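Long-range contacts in dihydropyrimidinase (Brevibacillus agri, PDB 3SFW), which catalyses the hydrolytic ring opening of dihydropyrimidines such as dihydrouracil, probably through the pair of zinc ions held in its active site: residues L235-V240 with W257-E262; R248-R253 with N306-T311. All coordinates share one frame; numbering follows the deposited sequence.

How the contacts relate
Contact 1 pairs two neighbouring parallel strands, and contact 2 packs the connecting helix of the same beta-alpha-beta unit against the loop before strand 311-312, their centres 8 Å apart. Two bonds tie them directly: Tyr236 OH lies 2.7 Å from Thr311 OG1 in a probable hydrogen bond, and Gly261 O probably accepts one from Gln310 N at 2.8 Å. Contact 1 carries the zinc ligand His239. Contact 2 stands farther back: the side chain of Ile249 is about 13 Å from a zinc ion. Both contacts also touch the second subunit.

Contact 1 of 2, residues L235-V240 with W257-E262. With ZN (zinc ion), chain D.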
ATOM      1  N   LEU A 235       3.015  20.451   5.217  1.00  8.38           N
ATOM      2  CA  LEU A 235       4.075  20.326   4.222  1.00  8.53           C
ATOM      3  C   LEU A 235       3.473  20.560   2.861  1.00  8.74           C
ATOM      4  O   LEU A 235       2.360  20.097   2.587  1.00  9.36           O
ATOM      5  CB  LEU A 235       4.657  18.885   4.241  1.00 10.02           C
ATOM      6  CG  LEU A 235       5.781  18.629   3.200  1.00  9.51           C
ATOM      7  CD1 LEU A 235       7.095  19.350   3.703  1.00  9.86           C
ATOM      8  CD2 LEU A 235       6.052  17.122   3.134  1.00 10.45           C
ATOM      9  N   TYR A 236       4.207  21.264   2.008  1.00  9.02           N
ATOM     10  CA  TYR A 236       3.812  21.458   0.616  1.00 10.19           C
ATOM     11  C   TYR A 236       4.973  21.027  -0.279  1.00 10.16           C
ATOM     12  O   TYR A 236       6.035  21.570  -0.218  1.00 10.56           O
ATOM     13  CB  TYR A 236       3.456  22.929   0.407  1.00  9.29           C
ATOM     14  CG  TYR A 236       3.047  23.318  -1.000  1.00  8.16           C
ATOM     15  CD1 TYR A 236       4.015  23.554  -1.990  1.00  9.37           C
ATOM     16  CD2 TYR A 236       1.708  23.654  -1.279  1.00  7.41           C
ATOM     17  CE1 TYR A 236       3.649  24.059  -3.262  1.00  9.82           C
ATOM     18  CE2 TYR A 236       1.316  24.115  -2.538  1.00  9.67           C
ATOM     19  CZ  TYR A 236       2.281  24.305  -3.523  1.00  8.96           C
ATOM     20  OH  TYR A 236       1.926  24.923  -4.707  1.00 10.27           O
ATOM     21  N   VAL A 237       4.774  19.956  -1.022  1.00  7.13           N
ATOM     22  CA  VAL A 237       5.823  19.416  -1.864  1.00  9.10           C
ATOM     23  C   VAL A 237       5.749  20.107  -3.220  1.00  9.99           C
ATOM     24  O   VAL A 237       4.763  19.934  -3.961  1.00  9.81           O
ATOM     25  CB  VAL A 237       5.661  17.882  -2.069  1.00 10.05           C
ATOM     26  CG1 VAL A 237       6.907  17.328  -2.862  1.00  8.97           C
ATOM     27  CG2 VAL A 237       5.498  17.153  -0.698  1.00 10.56           C
ATOM     28  N   VAL A 238       6.792  20.863  -3.598  1.00  8.71           N
ATOM     29  CA  VAL A 238       6.711  21.624  -4.863  1.00 10.55           C
ATOM     30  C   VAL A 238       7.095  20.663  -6.011  1.00  8.82           C
ATOM     31  O   VAL A 238       7.678  19.606  -5.768  1.00 10.83           O
ATOM     32  CB  VAL A 238       7.677  22.861  -4.921  1.00  9.10           C
ATOM     33  CG1 VAL A 238       7.436  23.807  -3.714  1.00  9.23           C
ATOM     34  CG2 VAL A 238       9.155  22.407  -4.918  1.00  9.06           C
ATOM     35  N   HIS A 239       6.681  21.027  -7.222  1.00  9.04           N
ATOM     36  CA  HIS A 239       6.979  20.250  -8.439  1.00 10.53           C
ATOM     37  C   HIS A 239       7.070  18.741  -8.202  1.00 12.49           C
ATOM     38  O   HIS A 239       8.106  18.142  -8.467  1.00 10.13           O
ATOM     39  CB  HIS A 239       8.236  20.786  -9.221  1.00  9.99           C
ATOM     40  CG  HIS A 239       9.485  20.999  -8.387  1.00  9.29           C
ATOM     41  ND1 HIS A 239       9.998  20.042  -7.527  1.00 10.37           N
ATOM     42  CD2 HIS A 239      10.390  22.018  -8.405  1.00  9.68           C
ATOM     43  CE1 HIS A 239      11.135  20.496  -6.999  1.00 10.06           C
ATOM     44  NE2 HIS A 239      11.395  21.682  -7.535  1.00  9.98           N
ATOM     45  N   VAL A 240       5.936  18.119  -7.868  1.00  7.75           N
ATOM     46  CA  VAL A 240       5.850  16.639  -7.860  1.00 11.66           C
ATOM     47  C   VAL A 240       5.864  16.153  -9.339  1.00 10.83           C
ATOM     48  O   VAL A 240       5.069  16.642 -10.158  1.00  9.87           O
ATOM     49  CB  VAL A 240       4.542  16.178  -7.135  1.00 10.08           C
ATOM     50  CG1 VAL A 240       4.367  14.634  -7.224  1.00 11.09           C
ATOM     51  CG2 VAL A 240       4.585  16.610  -5.678  1.00  9.50           C
ATOM     52  N   TRP A 257      -2.514  13.189   7.457  1.00 11.46           N
ATOM     53  CA  TRP A 257      -1.475  14.185   7.631  1.00 13.48           C
ATOM     54  C   TRP A 257      -1.689  15.382   6.721  1.00 14.13           C
ATOM     55  O   TRP A 257      -2.355  15.289   5.673  1.00 14.03           O
ATOM     56  CB  TRP A 257      -0.094  13.597   7.445  1.00 14.20           C
ATOM     57  CG  TRP A 257       0.146  12.444   8.405  1.00 15.47           C
ATOM     58  CD1 TRP A 257      -0.526  12.195   9.573  1.00 19.68           C
ATOM     59  CD2 TRP A 257       1.107  11.414   8.269  1.00 16.67           C
ATOM     60  NE1 TRP A 257      -0.006  11.084  10.198  1.00 18.81           N
ATOM     61  CE2 TRP A 257       1.022  10.603   9.432  1.00 16.23           C
ATOM     62  CE3 TRP A 257       2.148  11.181   7.363  1.00 19.00           C
ATOM     63  CZ2 TRP A 257       1.872   9.525   9.655  1.00 21.53           C
ATOM     64  CZ3 TRP A 257       3.007  10.125   7.600  1.00 22.78           C
ATOM     65  CH2 TRP A 257       2.864   9.301   8.734  1.00 22.13           C
ATOM     66  N   ASN A 258      -1.168  16.532   7.155  1.00 10.40           N
ATOM     67  CA  ASN A 258      -1.397  17.789   6.419  1.00 12.34           C
ATOM     68  C   ASN A 258      -0.288  18.012   5.387  1.00 12.97           C
ATOM     69  O   ASN A 258       0.669  18.763   5.603  1.00 11.15           O
ATOM     70  CB  ASN A 258      -1.549  18.935   7.428  1.00 13.43           C
ATOM     71  CG  ASN A 258      -2.769  18.699   8.338  1.00 18.03           C
ATOM     72  OD1 ASN A 258      -3.822  18.280   7.840  1.00 17.34           O
ATOM     73  ND2 ASN A 258      -2.548  18.682   9.638  1.00 19.52           N
ATOM     74  N   VAL A 259      -0.370  17.188   4.338  1.00  9.66           N
ATOM     75  CA  VAL A 259       0.624  17.146   3.282  1.00  8.73           C
ATOM     76  C   VAL A 259      -0.099  17.510   1.991  1.00  9.42           C
ATOM     77  O   VAL A 259      -1.116  16.879   1.628  1.00 11.39           O
ATOM     78  CB  VAL A 259       1.235  15.731   3.153  1.00 12.07           C
ATOM     79  CG1 VAL A 259       2.162  15.640   1.877  1.00 11.16           C
ATOM     80  CG2 VAL A 259       2.013  15.383   4.467  1.00 13.41           C
ATOM     81  N   TYR A 260       0.445  18.520   1.298  1.00  7.68           N
ATOM     82  CA  TYR A 260      -0.123  19.026   0.036  1.00  8.77           C
ATOM     83  C   TYR A 260       0.917  18.909  -1.042  1.00  9.26           C
ATOM     84  O   TYR A 260       2.099  18.850  -0.747  1.00 10.76           O
ATOM     85  CB  TYR A 260      -0.469  20.538   0.182  1.00  7.81           C
ATOM     86  CG  TYR A 260      -1.363  20.747   1.380  1.00  8.99           C
ATOM     87  CD1 TYR A 260      -0.823  21.139   2.605  1.00 12.39           C
ATOM     88  CD2 TYR A 260      -2.702  20.377   1.343  1.00 12.03           C
ATOM     89  CE1 TYR A 260      -1.601  21.225   3.753  1.00 12.51           C
ATOM     90  CE2 TYR A 260      -3.501  20.516   2.482  1.00 13.98           C
ATOM     91  CZ  TYR A 260      -2.925  20.952   3.682  1.00 16.94           C
ATOM     92  OH  TYR A 260      -3.690  21.094   4.822  1.00 20.76           O
ATOM     93  N   GLY A 261       0.462  18.838  -2.305  1.00  9.62           N
ATOM     94  CA  GLY A 261       1.392  18.721  -3.442  1.00  9.21           C
ATOM     95  C   GLY A 261       1.031  19.609  -4.619  1.00  8.26           C
ATOM     96  O   GLY A 261      -0.152  19.846  -4.921  1.00 10.20           O
ATOM     97  N   GLU A 262       2.084  20.055  -5.308  1.00  8.98           N
ATOM     98  CA  GLU A 262       1.990  20.901  -6.479  1.00  8.09           C
ATOM     99  C   GLU A 262       2.546  20.104  -7.660  1.00  7.02           C
ATOM    100  O   GLU A 262       3.516  19.358  -7.497  1.00 10.88           O
ATOM    101  CB  GLU A 262       2.955  22.064  -6.245  1.00 10.43           C
ATOM    102  CG  GLU A 262       3.082  23.077  -7.380  1.00  7.85           C
ATOM    103  CD  GLU A 262       4.235  24.041  -7.041  1.00 12.28           C
ATOM    104  OE1 GLU A 262       5.409  23.721  -7.399  1.00 10.74           O
ATOM    105  OE2 GLU A 262       3.966  25.048  -6.346  1.00 10.86           O
TER
HETATM  106 ZN    ZN D 501      12.929  23.198  -7.157  1.00 15.91          ZN
HETATM  107  O   HOH W   1      14.551  24.535  -7.244  1.00 15.51           O
HETATM  108  O   HOH W   2      13.964  22.921  -9.122  1.00 18.53           O
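The ring of Tyr236 and the carboxylate of Glu262 stand nearly upright to each other, their planes 79° apart, with OE2 at the edge of the ring and close to its plane. Val238 CG1 shares the ring's edge, and Phe376 meets the same ring in an edge-to-face pair. The imidazole of His239 has Val238 CG2 over the centre of one face, 3.4 Å above its plane, while the ring of His58 lies near it at a shallow tilt.

The carboxylate of Glu262 has three partners. Its CG is anti to the backbone N (chi1 177°) and the rest of the chain is extended, which carries the carboxylate across to the neighbouring strand. There Tyr236 OH donates to OE2 on its anti side over 2.6 Å, somewhat out of the carboxylate plane. OE1 accepts the backbone N of His239 at 3.0 Å, the donor coming from 36° above that plane, and is also hydrogen-bonded to His58 ND1. Glu262 thereby acts as a second-shell residue, probably helping to position the backbone of one zinc ligand and the ring of another.

Behind it the strands pair in parallel, with Tyr236 beside Tyr260. Leu235 O accepts Tyr260 N at 2.8 Å, and Val237 N donates to Tyr260 O at 2.9 Å. Farther along, Val240 N donates to Glu262 O at 2.7 Å. On the other face Leu235 CD2 meets Val259 CG1 at 4.3 Å.

His239 NE2 binds zinc at 2.2 Å; two waters, His183 and the carboxylated Lys150 complete the site. Metal ligands just beyond the carboxyl ends of parallel strands, here in a beta-alpha-beta unit, are the hallmark of the binuclear amidohydrolase TIM barrel.

Contact 2 of 2, residues R248-R253 with N306-T311; sequences RIAEAR and NGILQT
Arg253 reaches from its helix to the loop of Gly307, Ile308 and Gln310, and its side chain is a compact example of a guanidinium with an amide over one face and a hydrogen bond from NH1. CB points toward the loop, and CG follows anti to the carbonyl carbon (chi1 -71°). CD then passes Ile308 O at 3.6 Å, and a bend at chi3 turns the guanidinium against the loop. NE lies 3.7 Å from Gly307 O, and CZ sits beneath the amide end of Gln310, which arrives from the opposite direction and lies over one face of the group, the two planes only 23° apart. At the tip, NH2 is 3.4 Å from Gly307 O, but too poorly angled for a hydrogen bond; NH1 is hydrogen-bonded to Val259 O on the adjacent strand. A leucine here would probably leave that carbonyl without its NH1 donor and the amide of Gln310 without the flat surface it rests on.

One turn earlier the contact is mostly apolar. Ala250 CB touches Ile308 CG2 at 3.8 Å and lies 4.0 Å from Ile308 CD1. Ile249 CG2 meets Ile308 CG2 at 4.2 Å, with Ile308 O as a further neighbour, whereas Ile249 CD1 meets Leu309 CD2 at 4.2 Å, these two side chains crossing at about a right angle.

Glu254 of the second subunit packs on Ala250 and Ile308, bringing the subunit interface to this junction. Within the chain, helix 243-254 lies with Ile249 against helix 214-230 and with Arg253 against Tyr260 of strand 258-263, while the loop fits between it and helix 295-305, on which Leu309 rests.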
ATOM      1  N   ARG A 248       3.441   8.369  -2.387  1.00 10.05           N
ATOM      2  CA  ARG A 248       3.817   8.705  -1.013  1.00 12.21           C
ATOM      3  C   ARG A 248       2.923   9.816  -0.443  1.00 11.69           C
ATOM      4  O   ARG A 248       2.492   9.762   0.728  1.00 10.81           O
ATOM      5  CB  ARG A 248       5.273   9.119  -0.940  1.00 14.30           C
ATOM      6  CG  ARG A 248       6.253   7.914  -1.064  1.00 15.03           C
ATOM      7  CD  ARG A 248       7.577   8.415  -1.418  1.00 18.45           C
ATOM      8  NE  ARG A 248       8.560   7.343  -1.712  1.00 19.67           N
ATOM      9  CZ  ARG A 248       9.361   6.760  -0.809  1.00 20.96           C
ATOM     10  NH1 ARG A 248       9.204   6.966   0.502  1.00 18.88           N
ATOM     11  NH2 ARG A 248      10.392   6.041  -1.237  1.00 18.16           N
ATOM     12  N   ILE A 249       2.606  10.786  -1.282  1.00 11.73           N
ATOM     13  CA  ILE A 249       1.729  11.902  -0.866  1.00 10.31           C
ATOM     14  C   ILE A 249       0.331  11.349  -0.631  1.00  9.77           C
ATOM     15  O   ILE A 249      -0.316  11.657   0.384  1.00 10.00           O
ATOM     16  CB  ILE A 249       1.719  13.041  -1.907  1.00  8.91           C
ATOM     17  CG1 ILE A 249       3.060  13.779  -1.840  1.00 11.04           C
ATOM     18  CG2 ILE A 249       0.593  14.091  -1.605  1.00  8.05           C
ATOM     19  CD1 ILE A 249       3.344  14.674  -3.090  1.00 10.56           C
ATOM     20  N   ALA A 250      -0.123  10.474  -1.542  1.00 11.11           N
ATOM     21  CA  ALA A 250      -1.465   9.858  -1.332  1.00 11.59           C
ATOM     22  C   ALA A 250      -1.551   9.034  -0.055  1.00  9.60           C
ATOM     23  O   ALA A 250      -2.567   9.129   0.676  1.00  9.93           O
ATOM     24  CB  ALA A 250      -1.891   9.017  -2.554  1.00 11.20           C
ATOM     25  N   GLU A 251      -0.516   8.246   0.237  1.00 11.78           N
ATOM     26  CA  GLU A 251      -0.494   7.475   1.513  1.00 10.50           C
ATOM     27  C   GLU A 251      -0.506   8.391   2.725  1.00 11.71           C
ATOM     28  O   GLU A 251      -1.230   8.119   3.702  1.00 11.21           O
ATOM     29  CB  GLU A 251       0.788   6.642   1.674  1.00 18.17           C
ATOM     30  CG  GLU A 251       1.168   5.718   0.611  1.00 32.47           C
ATOM     31  CD  GLU A 251       2.633   5.260   0.807  1.00 35.70           C
ATOM     32  OE1 GLU A 251       3.108   5.254   2.008  1.00 32.13           O
ATOM     33  OE2 GLU A 251       3.282   4.943  -0.239  1.00 38.05           O
ATOM     34  N   ALA A 252       0.308   9.468   2.689  1.00  9.81           N
ATOM     35  CA  ALA A 252       0.344  10.429   3.804  1.00 11.27           C
ATOM     36  C   ALA A 252      -1.044  11.065   4.016  1.00 12.67           C
ATOM     37  O   ALA A 252      -1.527  11.163   5.149  1.00 11.32           O
ATOM     38  CB  ALA A 252       1.375  11.540   3.531  1.00 11.32           C
ATOM     39  N   ARG A 253      -1.730  11.411   2.928  1.00  9.41           N
ATOM     40  CA  ARG A 253      -3.009  12.100   3.089  1.00  8.75           C
ATOM     41  C   ARG A 253      -4.084  11.118   3.623  1.00  9.82           C
ATOM     42  O   ARG A 253      -4.965  11.524   4.371  1.00 10.24           O
ATOM     43  CB  ARG A 253      -3.427  12.735   1.758  1.00  9.74           C
ATOM     44  CG  ARG A 253      -2.515  13.958   1.417  1.00  6.49           C
ATOM     45  CD  ARG A 253      -2.862  14.582   0.058  1.00  9.23           C
ATOM     46  NE  ARG A 253      -4.261  15.031   0.009  1.00  9.56           N
ATOM     47  CZ  ARG A 253      -4.713  16.241   0.361  1.00  9.96           C
ATOM     48  NH1 ARG A 253      -3.911  17.163   0.909  1.00  9.21           N
ATOM     49  NH2 ARG A 253      -6.000  16.518   0.206  1.00 10.00           N
ATOM     50  N   ASN A 306      -8.276  13.639  -8.711  1.00 11.61           N
ATOM     51  CA  ASN A 306      -8.770  13.061  -7.469  1.00  9.51           C
ATOM     52  C   ASN A 306      -8.244  13.693  -6.188  1.00 12.78           C
ATOM     53  O   ASN A 306      -8.435  13.148  -5.112  1.00 12.88           O
ATOM     54  CB  ASN A 306      -8.606  11.526  -7.444  1.00 11.71           C
ATOM     55  CG  ASN A 306      -9.643  10.809  -8.299  1.00 12.07           C
ATOM     56  OD1 ASN A 306     -10.661  11.411  -8.668  1.00 12.61           O
ATOM     57  ND2 ASN A 306      -9.302   9.605  -8.771  1.00 12.04           N
ATOM     58  N   GLY A 307      -7.679  14.896  -6.309  1.00 10.91           N
ATOM     59  CA  GLY A 307      -7.418  15.779  -5.128  1.00 13.88           C
ATOM     60  C   GLY A 307      -6.189  15.403  -4.302  1.00 14.11           C
ATOM     61  O   GLY A 307      -6.051  15.837  -3.159  1.00 13.45           O
ATOM     62  N   ILE A 308      -5.365  14.503  -4.827  1.00  9.88           N
ATOM     63  CA  ILE A 308      -4.103  14.096  -4.163  1.00  9.57           C
ATOM     64  C   ILE A 308      -2.990  15.176  -4.348  1.00 10.53           C
ATOM     65  O   ILE A 308      -2.215  15.404  -3.425  1.00 11.77           O
ATOM     66  CB  ILE A 308      -3.595  12.746  -4.769  1.00 10.29           C
ATOM     67  CG1 ILE A 308      -4.590  11.635  -4.392  1.00 10.92           C
ATOM     68  CG2 ILE A 308      -2.173  12.385  -4.238  1.00 13.09           C
ATOM     69  CD1 ILE A 308      -4.539  10.352  -5.269  1.00 12.04           C
ATOM     70  N   LEU A 309      -2.978  15.833  -5.500  1.00 10.08           N
ATOM     71  CA  LEU A 309      -2.229  17.101  -5.722  1.00 10.02           C
ATOM     72  C   LEU A 309      -3.228  18.227  -5.813  1.00 11.34           C
ATOM     73  O   LEU A 309      -4.363  18.006  -6.331  1.00 12.43           O
ATOM     74  CB  LEU A 309      -1.476  17.050  -7.066  1.00  9.13           C
ATOM     75  CG  LEU A 309      -0.405  15.923  -7.062  1.00 10.62           C
ATOM     76  CD1 LEU A 309       0.229  15.930  -8.459  1.00 11.24           C
ATOM     77  CD2 LEU A 309       0.705  16.158  -5.966  1.00 12.71           C
ATOM     78  N   GLN A 310      -2.894  19.379  -5.221  1.00  9.02           N
ATOM     79  CA  GLN A 310      -3.910  20.473  -5.066  1.00 10.73           C
ATOM     80  C   GLN A 310      -3.665  21.711  -5.944  1.00 11.27           C
ATOM     81  O   GLN A 310      -4.577  22.524  -6.134  1.00 10.79           O
ATOM     82  CB  GLN A 310      -4.039  20.907  -3.601  1.00 12.51           C
ATOM     83  CG  GLN A 310      -4.577  19.809  -2.657  1.00 14.03           C
ATOM     84  CD  GLN A 310      -3.523  18.718  -2.388  1.00 14.07           C
ATOM     85  OE1 GLN A 310      -3.820  17.507  -2.421  1.00 18.07           O
ATOM     86  NE2 GLN A 310      -2.301  19.133  -2.190  1.00  8.58           N
ATOM     87  N   THR A 311      -2.448  21.874  -6.462  1.00  9.60           N
ATOM     88  CA  THR A 311      -2.080  23.141  -7.146  1.00  9.35           C
ATOM     89  C   THR A 311      -1.180  22.881  -8.358  1.00  6.75           C
ATOM     90  O   THR A 311      -0.510  21.835  -8.472  1.00  8.65           O
ATOM     91  CB  THR A 311      -1.284  24.108  -6.227  1.00  9.46           C
ATOM     92  OG1 THR A 311      -0.052  23.446  -5.837  1.00 11.19           O
ATOM     93  CG2 THR A 311      -2.114  24.475  -4.979  1.00 11.10           C
TER